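Local coordinates for uncharacterized protein (Burkholderia thailandensis, PDB 6AR7) that is of unknown function but belongs to the LprI-like family and may act, as LprI does, as an inhibitor of lysozyme, at residues Gln80-Arg85 / Asp195-Leu200; Ala73-Gly78 / Lys142-Arg147; Tyr64-Lys69 / Ala127-Ala132; Arg188-Phe193 / Asp208-Arg213; Glu51-Trp56 / Met116-Val121. All coordinates share one frame; numbering follows the deposited sequence. Where two conformers were deposited one is given.

Contact 1: Gln80-Arg85 / Asp195-Leu200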
# COMPACT_ATOMS: atom_id res chain seq x y z
N GLN A 80 4.10 14.08 7.06
CA GLN A 80 3.60 14.88 5.95
C GLN A 80 4.36 14.56 4.68
O GLN A 80 3.77 14.45 3.60
CB GLN A 80 3.71 16.37 6.27
CG GLN A 80 2.72 16.82 7.33
CD GLN A 80 2.89 18.28 7.67
OE1 GLN A 80 4.00 18.79 7.71
NE2 GLN A 80 1.78 18.95 7.96
N GLU A 81 5.68 14.39 4.80
CA GLU A 81 6.47 13.98 3.66
C GLU A 81 6.06 12.60 3.17
O GLU A 81 5.89 12.38 1.96
CB GLU A 81 7.95 14.00 4.03
CG GLU A 81 8.87 13.54 2.90
CD GLU A 81 8.83 14.44 1.68
OE1 GLU A 81 8.48 15.63 1.80
OE2 GLU A 81 9.12 13.93 0.58
N SER A 82 5.85 11.66 4.10
CA SER A 82 5.46 10.31 3.71
C SER A 82 4.13 10.31 2.96
O SER A 82 3.96 9.57 1.98
CB SER A 82 5.39 9.40 4.94
OG SER A 82 4.13 9.50 5.58
N GLN A 83 3.19 11.16 3.38
CA GLN A 83 1.89 11.18 2.72
C GLN A 83 1.98 11.78 1.32
O GLN A 83 1.34 11.29 0.39
CB GLN A 83 0.87 11.95 3.57
CG GLN A 83 -0.58 11.92 3.01
CD GLN A 83 -1.23 10.54 3.09
OE1 GLN A 83 -0.65 9.57 3.59
NE2 GLN A 83 -2.44 10.45 2.56
N ARG A 84 2.78 12.83 1.16
CA ARG A 84 3.00 13.36 -0.18
C ARG A 84 3.58 12.27 -1.09
O ARG A 84 3.17 12.14 -2.25
CB ARG A 84 3.95 14.56 -0.10
CG ARG A 84 3.29 15.92 0.19
CD ARG A 84 4.28 17.10 0.09
NE ARG A 84 5.42 17.02 1.02
CZ ARG A 84 5.45 17.53 2.25
NH1 ARG A 84 4.40 18.18 2.73
NH2 ARG A 84 6.53 17.40 3.01
N ARG A 85 4.51 11.47 -0.56
CA ARG A 85 5.12 10.41 -1.35
C ARG A 85 4.14 9.27 -1.58
O ARG A 85 4.14 8.65 -2.65
CB ARG A 85 6.37 9.89 -0.65
CG ARG A 85 7.49 10.92 -0.47
CD ARG A 85 8.06 11.38 -1.80
NE ARG A 85 9.23 12.24 -1.62
CZ ARG A 85 9.99 12.69 -2.62
NH1 ARG A 85 9.70 12.35 -3.88
NH2 ARG A 85 11.03 13.47 -2.37
N ASP A 195 11.35 5.18 1.42
CA ASP A 195 12.40 5.92 2.11
C ASP A 195 11.82 6.93 3.09
O ASP A 195 12.35 7.11 4.19
CB ASP A 195 13.31 6.65 1.11
CG ASP A 195 14.15 5.69 0.27
OD1 ASP A 195 14.35 4.52 0.68
OD2 ASP A 195 14.63 6.12 -0.80
N ALA A 196 10.71 7.58 2.73
CA ALA A 196 10.15 8.59 3.63
C ALA A 196 9.69 7.98 4.94
O ALA A 196 9.74 8.63 5.99
CB ALA A 196 9.00 9.32 2.93
N MSE A 197 9.33 6.70 4.90
CA MSE A 197 8.79 5.98 6.05
C MSE A 197 9.85 5.40 6.99
O MSE A 197 9.59 5.24 8.19
CB MSE A 197 7.90 4.86 5.54
CG MSE A 197 6.61 5.38 4.91
SE MSE A 197 5.38 5.98 6.35
CE MSE A 197 4.72 4.20 6.87
N THR A 198 11.03 5.07 6.47
CA THR A 198 12.05 4.44 7.30
C THR A 198 12.33 5.15 8.61
O THR A 198 12.42 4.46 9.64
CB THR A 198 13.36 4.29 6.52
OG1 THR A 198 13.10 3.62 5.29
CG2 THR A 198 14.34 3.48 7.35
N PRO A 199 12.45 6.49 8.67
CA PRO A 199 12.72 7.13 9.97
C PRO A 199 11.54 7.11 10.92
O PRO A 199 11.75 7.37 12.11
CB PRO A 199 13.08 8.58 9.59
CG PRO A 199 13.29 8.58 8.12
CD PRO A 199 12.41 7.49 7.59
N LEU A 200 10.33 6.80 10.45
CA LEU A 200 9.10 6.95 11.22
C LEU A 200 8.54 5.64 11.77
O LEU A 200 7.64 5.69 12.62
CB LEU A 200 8.03 7.63 10.37
CG LEU A 200 8.45 8.94 9.69
CD1 LEU A 200 7.36 9.44 8.76
CD2 LEU A 200 8.78 10.00 10.73
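S82 and A196 meet where two helices come very close, their CA atoms 5.0 Å apart. Small residues on both sides allow this: the methyl of A196 lies against the backbone of the other helix, with A196 CB 3.8 Å from S82 CA. On one flank of S82 the selenium of M197, a selenomethionine, rests 3.7 Å from S82 CB. On another, L200 CD1 approaches the same carbon more loosely. S82 OG turns to its own helix, bonded to W79 O, and is also hydrogen-bonded to R124 NH2 of helix 107-136.

The contact joins helix 73-101 to the last turn of helix 180-197 and the residues after it, inside an all-helical LprI-like fold. The methyl of A196 is met by carbons of E81, S82 and R85. R85 is worth following outward. Its CB packs on F193 CA. The chain then bends at chi2 (-65°), and R85 CG passes over the methyl, 4.0 Å from A196 CB. Past CD, R85 NE donates to E81 OE2 at 2.8 Å; beyond it NH1 and NH2 extend onward, meeting nothing of 195-200. E81 OE1 takes R84 NH2 at 2.9 Å, nearly in the plane of that guanidinium. In this salt-bridge network inside helix 73-101 the two arginines restrain the E81 carboxylate, while E81 CG lies 4.2 Å from A196 CB.

Contact 2: Ala73-Gly78 / Lys142-Arg147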
# COMPACT_ATOMS: atom_id res chain seq x y z
N ALA A 73 6.76 17.92 16.31
CA ALA A 73 7.05 18.64 15.08
C ALA A 73 7.88 17.82 14.10
O ALA A 73 7.60 17.82 12.89
CB ALA A 73 7.76 19.96 15.39
N ASP A 74 8.92 17.14 14.58
CA ASP A 74 9.78 16.36 13.69
C ASP A 74 9.00 15.23 13.02
O ASP A 74 9.04 15.08 11.79
CB ASP A 74 10.97 15.80 14.47
CG ASP A 74 10.56 15.08 15.75
OD1 ASP A 74 10.94 13.91 15.95
OD2 ASP A 74 9.83 15.69 16.56
N ALA A 75 8.24 14.47 13.80
CA ALA A 75 7.44 13.39 13.24
C ALA A 75 6.34 13.92 12.34
O ALA A 75 6.01 13.31 11.31
CB ALA A 75 6.85 12.54 14.36
N ARG A 76 5.76 15.07 12.70
CA ARG A 76 4.70 15.63 11.87
C ARG A 76 5.21 15.90 10.45
O ARG A 76 4.63 15.41 9.47
CB ARG A 76 4.15 16.91 12.50
CG ARG A 76 3.00 17.51 11.69
CD ARG A 76 2.52 18.85 12.23
NE ARG A 76 3.48 19.92 11.95
CZ ARG A 76 4.16 20.58 12.88
NH1 ARG A 76 3.98 20.30 14.17
NH2 ARG A 76 5.01 21.52 12.52
N ARG A 77 6.32 16.65 10.33
CA ARG A 77 6.89 16.93 9.02
C ARG A 77 7.29 15.65 8.31
O ARG A 77 7.11 15.53 7.09
CB ARG A 77 8.09 17.87 9.15
CG ARG A 77 7.72 19.28 9.57
CD ARG A 77 8.92 20.22 9.51
NE ARG A 77 9.83 20.02 10.63
CZ ARG A 77 9.69 20.63 11.80
NH1 ARG A 77 8.69 21.47 12.00
NH2 ARG A 77 10.56 20.39 12.77
N GLY A 78 7.84 14.68 9.05
CA GLY A 78 8.18 13.40 8.46
C GLY A 78 6.98 12.68 7.88
O GLY A 78 7.02 12.17 6.76
N LYS A 142 7.96 10.67 22.10
CA LYS A 142 9.41 10.64 22.15
C LYS A 142 9.97 9.55 21.24
O LYS A 142 9.36 8.49 21.04
CB LYS A 142 9.89 10.42 23.58
N GLY A 143 11.15 9.82 20.67
CA GLY A 143 11.79 8.91 19.75
C GLY A 143 11.00 8.65 18.49
O GLY A 143 11.21 7.63 17.82
N ALA A 144 10.10 9.57 18.13
CA ALA A 144 9.24 9.38 16.97
C ALA A 144 10.06 9.26 15.69
O ALA A 144 9.74 8.45 14.81
CB ALA A 144 8.23 10.52 16.87
N VAL A 145 11.10 10.08 15.55
CA VAL A 145 12.00 10.05 14.40
C VAL A 145 13.33 9.45 14.84
O VAL A 145 13.90 9.88 15.85
CB VAL A 145 12.21 11.46 13.82
CG1 VAL A 145 13.25 11.42 12.70
CG2 VAL A 145 10.89 12.04 13.34
N HIS A 146 13.83 8.48 14.08
CA HIS A 146 15.09 7.83 14.40
C HIS A 146 15.97 7.80 13.15
O HIS A 146 15.52 8.05 12.03
CB HIS A 146 14.86 6.42 14.95
CG HIS A 146 14.06 5.53 14.05
ND1 HIS A 146 14.59 4.96 12.91
CD2 HIS A 146 12.78 5.12 14.12
CE1 HIS A 146 13.66 4.23 12.32
NE2 HIS A 146 12.55 4.31 13.03
N ARG A 147 17.25 7.50 13.38
CA ARG A 147 18.23 7.46 12.30
C ARG A 147 17.99 6.26 11.38
O ARG A 147 17.48 5.22 11.79
CB ARG A 147 19.65 7.40 12.88
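A75 and A144 bring their CA atoms within 5.8 Å, where the first turns of helix 73-101 meet an irregular loop that swings through a positive phi at G143 (62°) before straightening along V145 and H146. The two alanine methyls pack directly on each other, A75 CB to A144 CB at 3.5 Å. Next to them V145 leans on the helix with a single branch. With chi1 175°, CG2 lies anti to the carbonyl carbon and is the branch that meets the helix: V145 CG2 is 3.6 Å from A75 N and 4.2 Å from A75 CB.

D74 slides past V145 in the opposite direction. Its carboxylate is folded in between the backbone N and carbonyl carbon of its own residue, and D74 OD1 comes to 3.2 Å from V145 CG2, a tight approach of an oxygen to a methyl group. D74 OD1 is also 4.4 Å from A144 CB. The contact is mostly methyl packing at the edge of the fold, small in area, with the D74 carboxylate lying against V145.

Further along the loop, H146 is pinned at both ring nitrogens. H146 ND1 donates to R147 O at 3.1 Å, exactly in the ring plane though the donor stands above the carbonyl plane, and H146 NE2 is hydrogen-bonded to V201 O. The H146 backbone also bonds to P199. Y135 of helix 107-136 touches both A75 and A144, so the loop packs beside helices 73-101 and 107-136 and is bonded to the turn that follows helix 180-197.

Contact 3: Tyr64-Lys69 / Ala127-Ala132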
# COMPACT_ATOMS: atom_id res chain seq x y z
N TYR A 64 -4.68 10.67 9.07
CA TYR A 64 -3.64 11.64 8.74
C TYR A 64 -3.90 12.98 9.43
O TYR A 64 -2.97 13.65 9.89
CB TYR A 64 -3.56 11.83 7.22
CG TYR A 64 -2.60 12.92 6.76
CD1 TYR A 64 -1.23 12.71 6.76
CD2 TYR A 64 -3.08 14.16 6.36
CE1 TYR A 64 -0.34 13.72 6.34
CE2 TYR A 64 -2.20 15.18 5.94
CZ TYR A 64 -0.83 14.94 5.93
OH TYR A 64 0.04 15.93 5.52
N GLN A 65 -5.17 13.39 9.53
CA GLN A 65 -5.45 14.67 10.17
C GLN A 65 -5.19 14.63 11.67
O GLN A 65 -4.57 15.55 12.22
CB GLN A 65 -6.88 15.11 9.87
CG GLN A 65 -7.08 15.63 8.45
CD GLN A 65 -6.02 16.66 8.04
OE1 GLN A 65 -5.64 17.53 8.83
NE2 GLN A 65 -5.57 16.58 6.79
N ARG A 66 -5.63 13.57 12.36
CA ARG A 66 -5.27 13.40 13.77
C ARG A 66 -3.76 13.45 13.97
O ARG A 66 -3.25 14.11 14.88
CB ARG A 66 -5.82 12.09 14.31
CG ARG A 66 -7.20 12.12 14.89
CD ARG A 66 -7.26 11.03 15.93
NE ARG A 66 -7.14 9.72 15.30
CZ ARG A 66 -6.49 8.69 15.84
NH1 ARG A 66 -5.85 8.83 17.00
NH2 ARG A 66 -6.45 7.53 15.20
N LEU A 67 -3.03 12.72 13.12
CA LEU A 67 -1.58 12.62 13.26
C LEU A 67 -0.93 13.99 13.15
O LEU A 67 -0.05 14.33 13.95
CB LEU A 67 -1.03 11.68 12.18
CG LEU A 67 0.32 11.03 12.41
CD1 LEU A 67 0.49 9.86 11.47
CD2 LEU A 67 1.43 12.03 12.18
N VAL A 68 -1.36 14.79 12.17
CA VAL A 68 -0.77 16.11 11.97
C VAL A 68 -1.05 17.00 13.18
O VAL A 68 -0.20 17.82 13.57
CB VAL A 68 -1.29 16.73 10.66
CG1 VAL A 68 -0.96 18.22 10.58
CG2 VAL A 68 -0.74 15.99 9.46
N LYS A 69 -2.21 16.83 13.82
CA LYS A 69 -2.55 17.67 14.96
C LYS A 69 -1.88 17.22 16.24
O LYS A 69 -1.67 18.04 17.14
CB LYS A 69 -4.07 17.73 15.14
N ALA A 127 -1.67 2.07 9.23
CA ALA A 127 -0.38 2.61 9.62
C ALA A 127 -0.51 4.00 10.20
O ALA A 127 0.11 4.32 11.22
CB ALA A 127 0.56 2.62 8.41
N LEU A 128 -1.32 4.86 9.56
CA LEU A 128 -1.54 6.20 10.07
C LEU A 128 -2.22 6.14 11.43
O LEU A 128 -1.85 6.88 12.36
CB LEU A 128 -2.37 6.99 9.07
CG LEU A 128 -1.62 7.39 7.80
CD1 LEU A 128 -2.58 7.83 6.76
CD2 LEU A 128 -0.68 8.54 8.12
N ARG A 129 -3.19 5.24 11.58
CA ARG A 129 -3.89 5.08 12.85
C ARG A 129 -2.93 4.66 13.94
O ARG A 129 -2.98 5.18 15.05
CB ARG A 129 -4.99 4.03 12.73
CG ARG A 129 -6.24 4.47 12.05
CD ARG A 129 -7.17 3.27 12.02
NE ARG A 129 -8.48 3.58 11.48
CZ ARG A 129 -9.46 2.68 11.38
NH1 ARG A 129 -9.25 1.45 11.81
NH2 ARG A 129 -10.65 3.03 10.91
N GLY A 130 -2.08 3.67 13.65
CA GLY A 130 -1.14 3.21 14.65
C GLY A 130 -0.22 4.32 15.14
O GLY A 130 0.03 4.45 16.34
N ALA A 131 0.27 5.14 14.22
CA ALA A 131 1.13 6.25 14.61
C ALA A 131 0.35 7.28 15.42
O ALA A 131 0.80 7.70 16.49
CB ALA A 131 1.76 6.91 13.38
N ALA A 132 -0.81 7.71 14.92
CA ALA A 132 -1.57 8.72 15.63
C ALA A 132 -1.96 8.25 17.03
O ALA A 132 -1.98 9.05 17.97
CB ALA A 132 -2.81 9.10 14.83
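L67 is the main bump on helix 42-70, and it enters a shallow hollow between L128, A131 and A132 of helix 107-136. Held with CG anti to its backbone N (chi1 -158°), it points L67 CD1 at two walls: A131 CB at 3.7 Å and L128 CD2 at 3.8 Å. The two leucine side chains cross at about a right angle, touching through L67 CD1 and L128 CD2. The third wall is A132 CB, 4.1 Å from L67 CB.

L128 is the answering bump. It sends its other branch back to helix 42-70, with L128 CD1 4.1 Å from Y64 CB, while L128 CD2 stands at the rim of the tyrosine ring near its plane. The ring itself leads away from the contact.

A132 also serves a second neighbour. Its methyl, A132 CB, sits under one face of the R66 guanidinium, off centre, 3.7 Å from R66 NH1. R66 bends at chi3 to reach across the helix pair, and its NH1 forms a salt bridge with D133.

The two short helical segments run at 29° to each other with axes 8.7 Å apart, a close, near-parallel packing consistent with the small alanines at 131 and 132. W79 of helix 73-101, which runs the opposite way, touches both L67 and A131. The result is the up-down-up three-helix packing of a helical bundle.

Contact 4: Arg188-Phe193 / Asp208-Arg213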
# COMPACT_ATOMS: atom_id res chain seq x y z
N ARG A 188 9.71 3.54 -8.81
CA ARG A 188 10.53 4.64 -8.31
C ARG A 188 9.77 5.44 -7.26
O ARG A 188 10.34 5.82 -6.23
CB ARG A 188 10.96 5.52 -9.48
CG ARG A 188 11.71 6.77 -9.08
CD ARG A 188 12.21 7.52 -10.33
NE ARG A 188 11.12 7.90 -11.23
CZ ARG A 188 11.05 7.57 -12.52
NH1 ARG A 188 12.03 6.86 -13.07
NH2 ARG A 188 10.02 7.96 -13.26
N GLU A 189 8.49 5.70 -7.48
CA GLU A 189 7.79 6.47 -6.47
C GLU A 189 7.45 5.63 -5.25
O GLU A 189 7.42 6.16 -4.14
CB GLU A 189 6.56 7.14 -7.07
CG GLU A 189 6.97 8.42 -7.79
CD GLU A 189 5.96 8.87 -8.79
OE1 GLU A 189 5.95 10.08 -9.12
OE2 GLU A 189 5.18 8.01 -9.24
N TRP A 190 7.25 4.32 -5.43
CA TRP A 190 7.12 3.47 -4.26
C TRP A 190 8.38 3.55 -3.39
O TRP A 190 8.28 3.70 -2.16
CB TRP A 190 6.81 2.02 -4.66
CG TRP A 190 6.79 1.16 -3.45
CD1 TRP A 190 5.73 0.91 -2.65
CD2 TRP A 190 7.92 0.52 -2.84
NE1 TRP A 190 6.11 0.13 -1.59
CE2 TRP A 190 7.45 -0.13 -1.69
CE3 TRP A 190 9.27 0.41 -3.17
CZ2 TRP A 190 8.28 -0.87 -0.85
CZ3 TRP A 190 10.10 -0.31 -2.33
CH2 TRP A 190 9.60 -0.95 -1.20
N ALA A 191 9.56 3.49 -4.01
CA ALA A 191 10.80 3.49 -3.23
C ALA A 191 11.01 4.81 -2.51
O ALA A 191 11.46 4.83 -1.36
CB ALA A 191 12.01 3.19 -4.14
N ALA A 192 10.65 5.93 -3.15
CA ALA A 192 10.70 7.22 -2.48
C ALA A 192 9.71 7.26 -1.31
O ALA A 192 9.99 7.86 -0.27
CB ALA A 192 10.42 8.35 -3.48
N PHE A 193 8.53 6.64 -1.46
CA PHE A 193 7.61 6.52 -0.33
C PHE A 193 8.24 5.67 0.78
O PHE A 193 8.24 6.06 1.96
CB PHE A 193 6.27 5.93 -0.78
CG PHE A 193 5.44 5.35 0.34
CD1 PHE A 193 4.89 6.17 1.32
CD2 PHE A 193 5.18 3.99 0.40
CE1 PHE A 193 4.12 5.63 2.34
CE2 PHE A 193 4.42 3.44 1.42
CZ PHE A 193 3.89 4.26 2.39
N ASP A 208 8.22 -5.08 6.55
CA ASP A 208 6.90 -5.44 6.05
C ASP A 208 6.44 -4.55 4.90
O ASP A 208 5.72 -5.02 4.02
CB ASP A 208 5.89 -5.41 7.20
CG ASP A 208 6.11 -6.54 8.19
OD1 ASP A 208 6.72 -7.55 7.79
OD2 ASP A 208 5.68 -6.41 9.37
N LEU A 209 6.86 -3.28 4.88
CA LEU A 209 6.61 -2.44 3.72
C LEU A 209 7.21 -3.06 2.46
O LEU A 209 6.56 -3.10 1.41
CB LEU A 209 7.20 -1.04 3.91
CG LEU A 209 6.43 0.02 4.70
CD1 LEU A 209 7.32 1.26 4.90
CD2 LEU A 209 5.08 0.38 4.04
N ILE A 210 8.46 -3.52 2.55
CA ILE A 210 9.09 -4.17 1.40
C ILE A 210 8.39 -5.49 1.08
O ILE A 210 8.13 -5.79 -0.10
CB ILE A 210 10.60 -4.41 1.65
CG1 ILE A 210 11.31 -3.11 2.02
CG2 ILE A 210 11.23 -5.05 0.43
CD1 ILE A 210 12.73 -3.30 2.57
N GLY A 211 8.09 -6.29 2.10
CA GLY A 211 7.44 -7.57 1.85
C GLY A 211 6.09 -7.40 1.16
O GLY A 211 5.71 -8.21 0.32
N ALA A 212 5.36 -6.33 1.51
CA ALA A 212 4.10 -6.04 0.84
C ALA A 212 4.32 -5.72 -0.63
O ALA A 212 3.57 -6.18 -1.50
CB ALA A 212 3.37 -4.89 1.53
N ARG A 213 5.37 -4.94 -0.94
CA ARG A 213 5.67 -4.66 -2.33
C ARG A 213 6.13 -5.93 -3.06
O ARG A 213 5.78 -6.13 -4.23
CB ARG A 213 6.72 -3.55 -2.43
CG ARG A 213 6.97 -3.05 -3.86
CD ARG A 213 5.70 -2.56 -4.52
NE ARG A 213 5.96 -1.90 -5.81
CZ ARG A 213 5.02 -1.52 -6.67
NH1 ARG A 213 3.74 -1.74 -6.38
NH2 ARG A 213 5.34 -0.93 -7.82
O HOH W 1 4.65 -1.32 0.48
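W190 and R213 lie flat against one another across the contact, with the arginine chain from CB to NE laid over one indole face. R213 starts at the far rim, with R213 CB 3.5 Å from W190 CZ2. R213 CG then stands over the six-membered ring of W190, 3.8 Å from the centroid and 17° off the normal, a CH-pi contact. CD passes over the pyrrole side, and R213 NE reaches W190 CG at 4.0 Å. The two side chains run in opposite directions, so the guanidinium ends over W190 CB, its plane only 15° from that of the indole. A bend at chi2 (57°) turns the arginine into this course. Polar bonds then hold its head: NH1 makes a salt bridge to E93 of helix 73-101, and NE bonds to Q187.

The pairing lies within an antiparallel helical hairpin, helix 180-197 followed by helix 203-223, whose two segments have axes 11.5 Å apart. That is a wide gap, and large side chains bridge it. W190 lies edge-to-face with W89, and M164 of helix 155-174 touches both W190 and R213.

L209 is the third large contributor. Its backbone carbonyl sits at the indole edge, with L209 O 3.6 Å from W190 CZ2, and a water spans the remaining polar gap: it accepts from W190 NE1 at 2.9 Å, in the ring plane, and donates to L209 O at 2.8 Å. At the other end of the leucine, L209 CD2 packs 4.1 Å from F193 CE2, and those two side chains cross at about a right angle.

Contact 5: Glu51-Trp56 / Met116-Val121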
# COMPACT_ATOMS: atom_id res chain seq x y z
N GLU A 51 -16.75 0.20 -2.48
CA GLU A 51 -17.31 1.00 -1.40
C GLU A 51 -16.44 0.91 -0.14
O GLU A 51 -16.22 1.92 0.55
CB GLU A 51 -18.74 0.54 -1.10
CG GLU A 51 -19.77 1.06 -2.11
CD GLU A 51 -21.06 0.26 -2.13
OE1 GLU A 51 -21.16 -0.72 -1.37
OE2 GLU A 51 -21.97 0.60 -2.92
N ALA A 52 -15.92 -0.28 0.15
CA ALA A 52 -15.00 -0.45 1.28
C ALA A 52 -13.74 0.37 1.07
O ALA A 52 -13.24 1.02 2.00
CB ALA A 52 -14.67 -1.94 1.45
N ARG A 53 -13.22 0.38 -0.16
CA ARG A 53 -12.01 1.13 -0.44
C ARG A 53 -12.22 2.61 -0.22
O ARG A 53 -11.36 3.30 0.34
CB ARG A 53 -11.53 0.85 -1.87
CG ARG A 53 -10.16 1.45 -2.13
CD ARG A 53 -9.91 1.72 -3.59
NE ARG A 53 -10.78 2.77 -4.06
CZ ARG A 53 -11.67 2.61 -5.04
NH1 ARG A 53 -11.77 1.43 -5.65
NH2 ARG A 53 -12.44 3.63 -5.40
N GLN A 54 -13.35 3.14 -0.67
CA GLN A 54 -13.64 4.55 -0.45
C GLN A 54 -13.75 4.87 1.04
O GLN A 54 -13.29 5.92 1.49
CB GLN A 54 -14.95 4.93 -1.16
CG GLN A 54 -14.88 4.98 -2.68
CD GLN A 54 -16.27 5.10 -3.30
OE1 GLN A 54 -17.02 6.02 -2.98
NE2 GLN A 54 -16.61 4.18 -4.19
N GLN A 55 -14.36 3.98 1.81
CA GLN A 55 -14.46 4.20 3.25
C GLN A 55 -13.08 4.16 3.90
O GLN A 55 -12.75 5.02 4.72
CB GLN A 55 -15.41 3.18 3.87
CG GLN A 55 -16.87 3.46 3.45
CD GLN A 55 -17.79 2.32 3.74
OE1 GLN A 55 -17.63 1.60 4.72
NE2 GLN A 55 -18.80 2.15 2.89
N TRP A 56 -12.22 3.21 3.48
CA TRP A 56 -10.85 3.21 3.98
C TRP A 56 -10.11 4.48 3.60
O TRP A 56 -9.27 4.96 4.36
CB TRP A 56 -10.09 1.98 3.48
CG TRP A 56 -10.41 0.79 4.29
CD1 TRP A 56 -11.08 -0.32 3.87
CD2 TRP A 56 -10.12 0.60 5.68
NE1 TRP A 56 -11.22 -1.21 4.92
CE2 TRP A 56 -10.64 -0.66 6.04
CE3 TRP A 56 -9.48 1.36 6.66
CZ2 TRP A 56 -10.52 -1.18 7.32
CZ3 TRP A 56 -9.35 0.85 7.93
CH2 TRP A 56 -9.87 -0.42 8.25
N MSE A 116 -6.56 -5.59 -5.37
CA MSE A 116 -5.32 -4.80 -5.54
C MSE A 116 -5.51 -3.34 -5.18
O MSE A 116 -4.62 -2.70 -4.65
CB MSE A 116 -4.83 -4.86 -6.99
CG MSE A 116 -4.14 -6.13 -7.43
SE MSE A 116 -2.36 -5.64 -8.06
CE MSE A 116 -1.69 -5.24 -6.29
N ARG A 117 -6.67 -2.79 -5.55
CA ARG A 117 -6.97 -1.38 -5.30
C ARG A 117 -7.38 -1.14 -3.86
O ARG A 117 -7.10 -0.07 -3.31
CB ARG A 117 -8.09 -0.88 -6.22
CG ARG A 117 -7.89 -1.11 -7.71
CD ARG A 117 -8.93 -0.32 -8.54
NE ARG A 117 -10.33 -0.68 -8.26
CZ ARG A 117 -11.02 -1.61 -8.92
NH1 ARG A 117 -10.44 -2.30 -9.90
NH2 ARG A 117 -12.29 -1.86 -8.62
N LEU A 118 -8.03 -2.13 -3.24
CA LEU A 118 -8.56 -1.99 -1.88
C LEU A 118 -7.46 -2.07 -0.82
O LEU A 118 -7.34 -1.18 0.03
CB LEU A 118 -9.61 -3.07 -1.64
CG LEU A 118 -10.05 -3.41 -0.21
CD1 LEU A 118 -10.69 -2.15 0.45
CD2 LEU A 118 -11.05 -4.59 -0.21
N GLN A 119 -6.66 -3.13 -0.84
CA GLN A 119 -5.77 -3.42 0.28
C GLN A 119 -4.75 -2.32 0.60
O GLN A 119 -4.45 -2.13 1.79
CB GLN A 119 -5.05 -4.76 0.06
CG GLN A 119 -5.97 -5.98 -0.06
CD GLN A 119 -6.98 -6.07 1.09
OE1 GLN A 119 -6.67 -5.71 2.23
NE2 GLN A 119 -8.17 -6.60 0.80
N PRO A 120 -4.14 -1.63 -0.37
CA PRO A 120 -3.16 -0.59 -0.00
C PRO A 120 -3.78 0.59 0.70
O PRO A 120 -3.09 1.25 1.48
CB PRO A 120 -2.53 -0.17 -1.35
CG PRO A 120 -2.85 -1.27 -2.29
CD PRO A 120 -4.13 -1.89 -1.82
N VAL A 121 -5.04 0.90 0.40
CA VAL A 121 -5.72 1.99 1.08
C VAL A 121 -5.99 1.60 2.51
O VAL A 121 -5.67 2.34 3.45
CB VAL A 121 -7.01 2.37 0.33
CG1 VAL A 121 -7.69 3.60 0.97
CG2 VAL A 121 -6.69 2.64 -1.12
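R53 and R117 come together at one polar atom, D50 OD1, which lies just outside the segments: R53 NH1 makes a salt bridge to it from its own helix, and R117 NH2 makes another from the facing helix. R117 has two conformers, and its bond holds for one of them. Here helices 42-70 and 107-136 of the helical bundle run nearly parallel, crossing at 23° with axes 8.8 Å apart in these segments.

Before its bend at chi3 (67°), R53 runs along the other backbone. R53 CD lies 3.3 Å from R117 O, a carbonyl left without the V121 N bond where the helix kinks at P120.

Deeper in, L118 turns its CG anti to the backbone N (chi1 164°), and L118 CD1 wedges against helix 42-70, 3.6 Å from R53 N and 3.9 Å from W56 CD1. At the indole, W56 NE1 is hydrogen-bonded to D27 of helix 25-34. V121 fills the next step along: V121 CG2 meets R53 CG at 3.8 Å, and V121 CG1 lies 3.8 Å from W56 CB.

Overall arrangement
Contacts 3 and 5 are two stations along the same helix pair, 42-70 with 107-136, with centres 18 Å apart, and R129 of one packs on W56 of the other. Contacts 1 and 2 share helix 73-101, their centres 10 Å apart, and touch through L200 with G78 and V145, and P199 with H146. Contact 4 shares helix 180-197 with contact 1, centres 11 Å apart. Contacts 3 and 5 close before contact 4 opens, whereas contact 1 alternates in sequence with all four others. Q80 and Q83 of contact 1 pack on Y64 of contact 3, so helix 73-101 links the earlier helix pair to the later hairpin, joining both LprI-like regions into one helical body.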